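Local coordinates for protein peroxidase (Cellulomonas bogoriensis 69B4 = DSM 16987, PDB 6QZO) that probably uses heme b to oxidise substrates with hydrogen peroxide, as a member of the DyP-type peroxidase family, at residues M193-L196 against V200-T203; E65-V70 against K164-L169. All blocks are in the same frame, centred on the assembly; numbering follows the deposited sequence.

Contact 1 (M193-L196 against V200-T203); sequences MRNL and VEGT. With HEM (protoporphyrin IX containing Fe), chain I.
M193 O is gripped from the facing backbone segment: E201 N donates a hydrogen bond to it at 2.8 Å, and the CA-H of V200 makes a weaker contact with the same oxygen, V200 CA lying 3.3 Å from M193 O. The hydrogen bond is fairly straight (163° at the hydrogen) but tilted about 20° from the carbonyl plane. Together they close a short loop in which R194 and V200 form a single beta bridge. The V200 methyl CG2 sits over the centre of one face of the R194 guanidinium, 3.5 Å from R194 CZ. The bend at chi2 (-81°) folds the arginine back over the valine, and NH1 donates hydrogen bonds to the carbonyl oxygens of G198 and L259. With an alanine here those two carbonyls would probably lose this donor, and the V200 methyl the flat group it packs on. M193 and E201 run side by side, M193 CE resting 3.9 Å from E201 CG.

E201 then turns its carboxylate to the porphyrin, with OE1 3.2 Å from the meso carbon CHB of the heme, while OE2 makes a salt bridge with R307, which also hydrogen-bonds the heme. G202 N donates to propionate oxygen O1A at 2.9 Å; its positive phi suits a residue without a side chain. N195 ND2 is hydrogen-bonded to Q199 OE1 and approaches the heme methyl CMB. The loop thus forms one wall of the heme pocket. It belongs to the long connection between strands 170-179 and 229-238, and packs through M193 and N195 on N311 of strand 306-314 and through E201 on L326 and F328 of strand 323-332.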
ATOM      1  N   MET A 193      -5.329   9.214 -14.951  1.00 40.39           N
ATOM      2  CA  MET A 193      -5.147   8.837 -13.522  1.00 35.40           C
ATOM      3  C   MET A 193      -6.041   9.745 -12.678  1.00 31.87           C
ATOM      4  O   MET A 193      -6.170  10.945 -13.018  1.00 30.16           O
ATOM      5  CB  MET A 193      -3.693   9.007 -13.064  1.00 35.46           C
ATOM      6  CG  MET A 193      -3.428   8.524 -11.642  1.00 35.75           C
ATOM      7  SD  MET A 193      -1.935   9.268 -10.895  1.00 36.91           S
ATOM      8  CE  MET A 193      -2.696  10.501  -9.828  1.00 36.73           C
ATOM      9  N   ARG A 194      -6.629   9.181 -11.622  1.00 28.26           N
ATOM     10  CA  ARG A 194      -7.425   9.913 -10.610  1.00 26.15           C
ATOM     11  C   ARG A 194      -6.562  10.068  -9.376  1.00 23.74           C
ATOM     12  O   ARG A 194      -5.991   9.064  -8.966  1.00 23.25           O
ATOM     13  CB  ARG A 194      -8.714   9.163 -10.266  1.00 26.07           C
ATOM     14  CG  ARG A 194      -9.780   9.259 -11.345  1.00 26.48           C
ATOM     15  CD  ARG A 194     -10.533  10.564 -11.252  1.00 26.19           C
ATOM     16  NE  ARG A 194     -11.521  10.703 -12.316  1.00 26.53           N
ATOM     17  CZ  ARG A 194     -12.259  11.781 -12.505  1.00 26.61           C
ATOM     18  NH1 ARG A 194     -12.131  12.825 -11.702  1.00 26.08           N
ATOM     19  NH2 ARG A 194     -13.122  11.825 -13.505  1.00 27.19           N
ATOM     20  N   ASN A 195      -6.455  11.291  -8.856  1.00 22.32           N
ATOM     21  CA  ASN A 195      -5.723  11.582  -7.600  1.00 21.26           C
ATOM     22  C   ASN A 195      -6.757  11.648  -6.472  1.00 20.67           C
ATOM     23  O   ASN A 195      -7.966  11.568  -6.764  1.00 20.87           O
ATOM     24  CB  ASN A 195      -4.831  12.821  -7.737  1.00 21.23           C
ATOM     25  CG  ASN A 195      -5.596  14.124  -7.819  1.00 21.56           C
ATOM     26  OD1 ASN A 195      -6.684  14.254  -7.257  1.00 22.22           O
ATOM     27  ND2 ASN A 195      -5.033  15.094  -8.509  1.00 21.36           N
ATOM     28  N   LEU A 196      -6.293  11.781  -5.235  1.00 20.01           N
ATOM     29  CA  LEU A 196      -7.150  11.662  -4.026  1.00 19.93           C
ATOM     30  C   LEU A 196      -7.848  12.997  -3.743  1.00 19.95           C
ATOM     31  O   LEU A 196      -8.633  13.052  -2.790  1.00 20.64           O
ATOM     32  CB  LEU A 196      -6.296  11.170  -2.855  1.00 19.31           C
ATOM     33  CG  LEU A 196      -5.765   9.749  -3.035  1.00 18.99           C
ATOM     34  CD1 LEU A 196      -4.821   9.368  -1.912  1.00 18.89           C
ATOM     35  CD2 LEU A 196      -6.892   8.732  -3.102  1.00 19.35           C
ATOM     36  N   VAL A 200      -8.595  14.358 -12.393  1.00 24.66           N
ATOM     37  CA  VAL A 200      -7.847  13.693 -13.502  1.00 25.50           C
ATOM     38  C   VAL A 200      -6.472  14.352 -13.557  1.00 26.24           C
ATOM     39  O   VAL A 200      -6.441  15.597 -13.577  1.00 26.86           O
ATOM     40  CB  VAL A 200      -8.597  13.812 -14.841  1.00 26.04           C
ATOM     41  CG1 VAL A 200      -7.868  13.107 -15.974  1.00 26.25           C
ATOM     42  CG2 VAL A 200     -10.016  13.279 -14.728  1.00 26.48           C
ATOM     43  N   GLU A 201      -5.402  13.553 -13.522  1.00 27.25           N
ATOM     44  CA  GLU A 201      -3.985  14.004 -13.524  1.00 28.85           C
ATOM     45  C   GLU A 201      -3.290  13.293 -14.699  1.00 28.79           C
ATOM     46  O   GLU A 201      -3.485  12.053 -14.839  1.00 28.30           O
ATOM     47  CB  GLU A 201      -3.367  13.720 -12.147  1.00 30.36           C
ATOM     48  CG  GLU A 201      -1.844  13.580 -12.122  1.00 31.91           C
ATOM     49  CD  GLU A 201      -1.027  14.815 -11.766  1.00 33.67           C
ATOM     50  OE1 GLU A 201      -1.539  15.653 -10.987  1.00 35.77           O
ATOM     51  OE2 GLU A 201       0.150  14.915 -12.244  1.00 33.17           O
ATOM     52  N   GLY A 202      -2.560  14.046 -15.536  1.00 27.92           N
ATOM     53  CA  GLY A 202      -1.640  13.490 -16.550  1.00 26.97           C
ATOM     54  C   GLY A 202      -2.019  13.836 -17.977  1.00 27.25           C
ATOM     55  O   GLY A 202      -1.324  13.395 -18.903  1.00 26.90           O
ATOM     56  N   THR A 203      -3.058  14.646 -18.152  1.00 27.74           N
ATOM     57  CA  THR A 203      -3.671  14.974 -19.466  1.00 28.22           C
ATOM     58  C   THR A 203      -2.661  15.692 -20.371  1.00 28.48           C
ATOM     59  O   THR A 203      -2.416  15.197 -21.477  1.00 29.54           O
ATOM     60  CB  THR A 203      -4.927  15.814 -19.243  1.00 28.38           C
ATOM     61  OG1 THR A 203      -5.787  15.042 -18.396  1.00 28.36           O
ATOM     62  CG2 THR A 203      -5.618  16.181 -20.531  1.00 28.75           C
TER
HETATM   63  CHA HEM I 401      -1.570  19.759 -14.463  1.00 21.48           C
HETATM   64  CHB HEM I 401      -2.930  18.373 -10.060  1.00 20.86           C
HETATM   65  CHC HEM I 401       1.333  19.817  -8.303  1.00 21.18           C
HETATM   66  CHD HEM I 401       2.846  20.820 -12.769  1.00 21.01           C
HETATM   67  C1A HEM I 401      -2.305  19.290 -13.409  1.00 21.52           C
HETATM   68  C2A HEM I 401      -3.679  18.918 -13.488  1.00 22.09           C
HETATM   69  C3A HEM I 401      -4.059  18.543 -12.240  1.00 22.42           C
HETATM   70  C4A HEM I 401      -2.924  18.650 -11.407  1.00 21.66           C
HETATM   71  CMA HEM I 401      -5.431  18.072 -11.797  1.00 22.73           C
HETATM   72  CAA HEM I 401      -4.577  18.985 -14.710  1.00 22.01           C
HETATM   73  CBA HEM I 401      -4.567  17.711 -15.554  1.00 22.17           C
HETATM   74  CGA HEM I 401      -3.263  17.601 -16.273  1.00 22.43           C
HETATM   75  O1A HEM I 401      -2.347  16.941 -15.708  1.00 22.60           O
HETATM   76  O2A HEM I 401      -3.108  18.171 -17.390  1.00 22.60           O
HETATM   77  C1B HEM I 401      -1.866  18.665  -9.215  1.00 20.63           C
HETATM   78  C2B HEM I 401      -1.931  18.422  -7.816  1.00 21.56           C
HETATM   79  C3B HEM I 401      -0.726  18.834  -7.299  1.00 20.70           C
HETATM   80  C4B HEM I 401       0.043  19.332  -8.447  1.00 20.59           C
HETATM   81  CMB HEM I 401      -3.108  17.808  -7.064  1.00 20.86           C
HETATM   82  CAB HEM I 401      -0.188  18.757  -5.927  1.00 20.57           C
HETATM   83  CBB HEM I 401      -0.743  18.035  -4.953  1.00 20.77           C
HETATM   84  C1C HEM I 401       2.131  20.207  -9.353  1.00 20.77           C
HETATM   85  C2C HEM I 401       3.437  20.671  -9.208  1.00 20.54           C
HETATM   86  C3C HEM I 401       3.910  20.976 -10.463  1.00 20.97           C
HETATM   87  C4C HEM I 401       2.843  20.676 -11.399  1.00 20.39           C
HETATM   88  CMC HEM I 401       4.242  20.846  -7.949  1.00 20.55           C
HETATM   89  CAC HEM I 401       5.305  21.485 -10.532  1.00 21.34           C
HETATM   90  CBC HEM I 401       5.948  21.821 -11.617  1.00 21.86           C
HETATM   91  C1D HEM I 401       1.723  20.603 -13.594  1.00 20.53           C
HETATM   92  C2D HEM I 401       1.768  20.807 -15.053  1.00 21.30           C
HETATM   93  C3D HEM I 401       0.538  20.533 -15.523  1.00 22.12           C
HETATM   94  C4D HEM I 401      -0.246  20.148 -14.337  1.00 21.52           C
HETATM   95  CMD HEM I 401       2.918  21.275 -15.928  1.00 20.80           C
HETATM   96  CAD HEM I 401       0.080  20.606 -16.985  1.00 22.82           C
HETATM   97  CBD HEM I 401      -0.457  22.014 -17.318  1.00 23.71           C
HETATM   98  CGD HEM I 401      -0.894  22.229 -18.763  1.00 24.49           C
HETATM   99  O1D HEM I 401      -0.050  22.448 -19.658  1.00 24.26           O
HETATM  100  O2D HEM I 401      -2.115  22.227 -19.089  1.00 25.66           O
HETATM  101  NA  HEM I 401      -1.860  19.120 -12.131  1.00 21.20           N
HETATM  102  NB  HEM I 401      -0.691  19.206  -9.542  1.00 20.73           N
HETATM  103  NC  HEM I 401       1.769  20.217 -10.668  1.00 20.30           N
HETATM  104  ND  HEM I 401       0.495  20.210 -13.226  1.00 21.05           N
HETATM  105 FE   HEM I 401      -0.106  19.780 -11.485  1.00 20.92          FE

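Contact 2 (E65-V70 against K164-L169); sequences ERLLRV and KEAQGL
V70 and E165 cross at an angle, the valine methyl CG2 meeting the aliphatic CG of the glutamate at 3.4 Å. That methyl sits between the backbone N and the carbonyl carbon of V70 (chi1 -65° for CG1 leaves CG2 there), which points it at the opposing segment. The E165 chain is bent and offers its CG methylene to the valine while the carboxylate continues past it; its OE1 accepts a hydrogen bond from A86 N, beyond the two segments.

One turn earlier on the helix, L67 reaches across with one branch. Its CD1 lies 3.5 Å from A166 CB and 3.7 Å from A166 CA, so the leucine tip rests on the small alanine. In L67 a chi1 of 179° swings CG away from the backbone N, and the turn at chi2 (56°) brings CD1 to A166. From the far end of the turn L169 comes in against the root of the same leucine: L169 CD1 is 4.0 Å from L67 CB and equally far from L67 CA. L67 is therefore met at its tip by A166 and at its base by L169. G168, at positive phi, helps the chain reverse, and the bond from L169 N to A166 O, 2.8 Å, closes that turn.

The interface joins helix 61-78 to the C-terminal part of helix 152-165 and the turn into strand 170-179, with L55 of strand 47-55 touching L67 and L53 touching A166. No hydrogen bond crosses between the segments, so the contact rests on packing of methyls and methylenes; the E165 carboxylate turns instead to A86 N, with the D74 carboxylate close by, and the two acids probably raise each other's affinity for a proton.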
ATOM      1  N   GLU A  65      30.884   1.586  -6.756  1.00 27.88           N
ATOM      2  CA  GLU A  65      30.939   0.704  -7.942  1.00 27.71           C
ATOM      3  C   GLU A  65      30.356  -0.671  -7.608  1.00 26.52           C
ATOM      4  O   GLU A  65      29.466  -1.127  -8.352  1.00 26.38           O
ATOM      5  CB  GLU A  65      32.363   0.511  -8.436  1.00 28.83           C
ATOM      6  CG  GLU A  65      32.355  -0.197  -9.778  1.00 29.67           C
ATOM      7  CD  GLU A  65      33.733  -0.485 -10.324  1.00 30.85           C
ATOM      8  OE1 GLU A  65      34.639   0.349 -10.131  1.00 31.82           O
ATOM      9  OE2 GLU A  65      33.880  -1.540 -10.948  1.00 32.61           O
ATOM     10  N   ARG A  66      30.868  -1.303  -6.550  1.00 25.71           N
ATOM     11  CA  ARG A  66      30.386  -2.627  -6.069  1.00 25.30           C
ATOM     12  C   ARG A  66      28.856  -2.584  -5.905  1.00 23.69           C
ATOM     13  O   ARG A  66      28.168  -3.470  -6.449  1.00 23.76           O
ATOM     14  CB  ARG A  66      31.080  -3.003  -4.754  1.00 25.94           C
ATOM     15  CG  ARG A  66      30.736  -4.391  -4.236  1.00 26.80           C
ATOM     16  CD  ARG A  66      31.229  -5.523  -5.135  1.00 27.65           C
ATOM     17  NE  ARG A  66      30.724  -6.822  -4.689  1.00 28.26           N
ATOM     18  CZ  ARG A  66      31.248  -8.004  -5.022  1.00 29.58           C
ATOM     19  NH1 ARG A  66      32.317  -8.071  -5.798  1.00 30.54           N
ATOM     20  NH2 ARG A  66      30.702  -9.125  -4.575  1.00 30.33           N
ATOM     21  N   LEU A  67      28.345  -1.576  -5.206  1.00 22.22           N
ATOM     22  CA  LEU A  67      26.895  -1.414  -4.934  1.00 21.51           C
ATOM     23  C   LEU A  67      26.101  -1.427  -6.249  1.00 20.45           C
ATOM     24  O   LEU A  67      25.128  -2.178  -6.349  1.00 19.94           O
ATOM     25  CB  LEU A  67      26.683  -0.091  -4.199  1.00 21.37           C
ATOM     26  CG  LEU A  67      25.236   0.228  -3.866  1.00 21.07           C
ATOM     27  CD1 LEU A  67      24.610  -0.890  -3.048  1.00 21.29           C
ATOM     28  CD2 LEU A  67      25.134   1.551  -3.107  1.00 21.05           C
ATOM     29  N   LEU A  68      26.499  -0.599  -7.212  1.00 20.15           N
ATOM     30  CA  LEU A  68      25.835  -0.493  -8.544  1.00 19.53           C
ATOM     31  C   LEU A  68      25.920  -1.822  -9.291  1.00 19.46           C
ATOM     32  O   LEU A  68      24.987  -2.138 -10.059  1.00 19.22           O
ATOM     33  CB  LEU A  68      26.498   0.617  -9.364  1.00 19.54           C
ATOM     34  CG  LEU A  68      26.360   2.020  -8.792  1.00 19.35           C
ATOM     35  CD1 LEU A  68      27.093   3.022  -9.676  1.00 19.66           C
ATOM     36  CD2 LEU A  68      24.888   2.402  -8.626  1.00 18.92           C
ATOM     37  N   ARG A  69      27.018  -2.549  -9.113  1.00 20.01           N
ATOM     38  CA  ARG A  69      27.245  -3.830  -9.829  1.00 20.79           C
ATOM     39  C   ARG A  69      26.355  -4.917  -9.228  1.00 20.59           C
ATOM     40  O   ARG A  69      25.760  -5.659 -10.017  1.00 21.07           O
ATOM     41  CB  ARG A  69      28.708  -4.250  -9.769  1.00 21.70           C
ATOM     42  CG  ARG A  69      29.635  -3.509 -10.731  1.00 22.27           C
ATOM     43  CD  ARG A  69      30.966  -4.225 -10.635  1.00 23.10           C
ATOM     44  NE  ARG A  69      32.061  -3.614 -11.365  1.00 23.91           N
ATOM     45  CZ  ARG A  69      32.565  -4.059 -12.513  1.00 24.66           C
ATOM     46  NH1 ARG A  69      32.048  -5.104 -13.138  1.00 25.09           N
ATOM     47  NH2 ARG A  69      33.561  -3.406 -13.085  1.00 25.26           N
ATOM     48  N   VAL A  70      26.283  -5.037  -7.898  1.00 20.25           N
ATOM     49  CA  VAL A  70      25.403  -6.061  -7.252  1.00 20.34           C
ATOM     50  C   VAL A  70      23.935  -5.727  -7.578  1.00 19.46           C
ATOM     51  O   VAL A  70      23.167  -6.657  -7.856  1.00 19.41           O
ATOM     52  CB  VAL A  70      25.647  -6.230  -5.740  1.00 20.55           C
ATOM     53  CG1 VAL A  70      27.042  -6.771  -5.466  1.00 21.17           C
ATOM     54  CG2 VAL A  70      25.416  -4.949  -4.958  1.00 20.65           C
ATOM     55  N   LYS A 164      18.752  -5.206   1.196  1.00 24.37           N
ATOM     56  CA  LYS A 164      19.709  -6.170   1.794  1.00 25.70           C
ATOM     57  C   LYS A 164      21.052  -6.127   1.059  1.00 25.86           C
ATOM     58  O   LYS A 164      22.086  -6.238   1.728  1.00 25.76           O
ATOM     59  CB  LYS A 164      19.157  -7.596   1.697  1.00 26.50           C
ATOM     60  CG  LYS A 164      18.204  -7.998   2.793  1.00 27.07           C
ATOM     61  CD  LYS A 164      17.477  -9.298   2.483  1.00 27.65           C
ATOM     62  CE  LYS A 164      18.414 -10.485   2.429  1.00 28.39           C
ATOM     63  NZ  LYS A 164      17.669 -11.768   2.284  1.00 29.25           N
ATOM     64  N   GLU A 165      21.027  -6.021  -0.269  1.00 26.00           N
ATOM     65  CA  GLU A 165      22.248  -6.056  -1.115  1.00 26.52           C
ATOM     66  C   GLU A 165      23.174  -4.891  -0.750  1.00 26.25           C
ATOM     67  O   GLU A 165      24.399  -5.071  -0.855  1.00 25.75           O
ATOM     68  CB  GLU A 165      21.867  -5.970  -2.589  1.00 26.82           C
ATOM     69  CG  GLU A 165      22.858  -6.651  -3.485  1.00 27.30           C
ATOM     70  CD  GLU A 165      22.842  -8.144  -3.283  1.00 27.80           C
ATOM     71  OE1 GLU A 165      21.879  -8.800  -3.748  1.00 28.77           O
ATOM     72  OE2 GLU A 165      23.785  -8.651  -2.624  1.00 29.51           O
ATOM     73  N   ALA A 166      22.606  -3.753  -0.330  1.00 26.32           N
ATOM     74  CA  ALA A 166      23.328  -2.503  -0.009  1.00 26.15           C
ATOM     75  C   ALA A 166      23.815  -2.499   1.447  1.00 27.23           C
ATOM     76  O   ALA A 166      24.504  -1.520   1.831  1.00 26.67           O
ATOM     77  CB  ALA A 166      22.440  -1.320  -0.277  1.00 25.48           C
ATOM     78  N   GLN A 167      23.491  -3.534   2.226  1.00 28.56           N
ATOM     79  CA  GLN A 167      23.817  -3.585   3.683  1.00 30.42           C
ATOM     80  C   GLN A 167      25.334  -3.379   3.823  1.00 30.93           C
ATOM     81  O   GLN A 167      26.113  -4.134   3.153  1.00 31.04           O
ATOM     82  CB  GLN A 167      23.353  -4.903   4.323  1.00 32.17           C
ATOM     83  CG  GLN A 167      22.798  -4.753   5.746  1.00 34.04           C
ATOM     84  CD  GLN A 167      21.289  -4.897   5.847  1.00 34.47           C
ATOM     85  OE1 GLN A 167      20.616  -4.204   6.608  1.00 33.80           O
ATOM     86  NE2 GLN A 167      20.728  -5.843   5.110  1.00 36.04           N
ATOM     87  N   GLY A 168      25.746  -2.381   4.610  1.00 30.50           N
ATOM     88  CA  GLY A 168      27.169  -2.064   4.837  1.00 31.30           C
ATOM     89  C   GLY A 168      27.749  -1.064   3.830  1.00 31.55           C
ATOM     90  O   GLY A 168      28.850  -0.539   4.134  1.00 32.28           O
ATOM     91  N   LEU A 169      27.057  -0.801   2.708  1.00 29.86           N
ATOM     92  CA  LEU A 169      27.480   0.204   1.689  1.00 29.40           C
ATOM     93  C   LEU A 169      26.562   1.432   1.747  1.00 29.13           C
ATOM     94  O   LEU A 169      27.048   2.568   1.583  1.00 31.27           O
ATOM     95  CB  LEU A 169      27.429  -0.424   0.293  1.00 29.13           C
ATOM     96  CG  LEU A 169      28.209  -1.732   0.139  1.00 29.62           C
ATOM     97  CD1 LEU A 169      27.842  -2.432  -1.172  1.00 29.27           C
ATOM     98  CD2 LEU A 169      29.709  -1.477   0.217  1.00 30.03           C
TER

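Contact 2 comes first along the chain and closes before contact 1 opens. Their centres are about 36 Å apart and their nearest atoms about 28 Å, on opposite sides of the chain's centre, so neither touches the other. Contact 2 belongs to the N-terminal part of the DyP-type fold and packs helices 61-78 and 152-165 beside the antiparallel four-stranded array of 100-105, 143-149, 47-55 and 170-179. Contact 1 lies in the C-terminal part, in the loop that follows strand 170-179, and borders the second four-stranded array and the heme. Contact 2 is thus outlying packing, whereas contact 1 shapes the cofactor pocket; both also reach the second subunit.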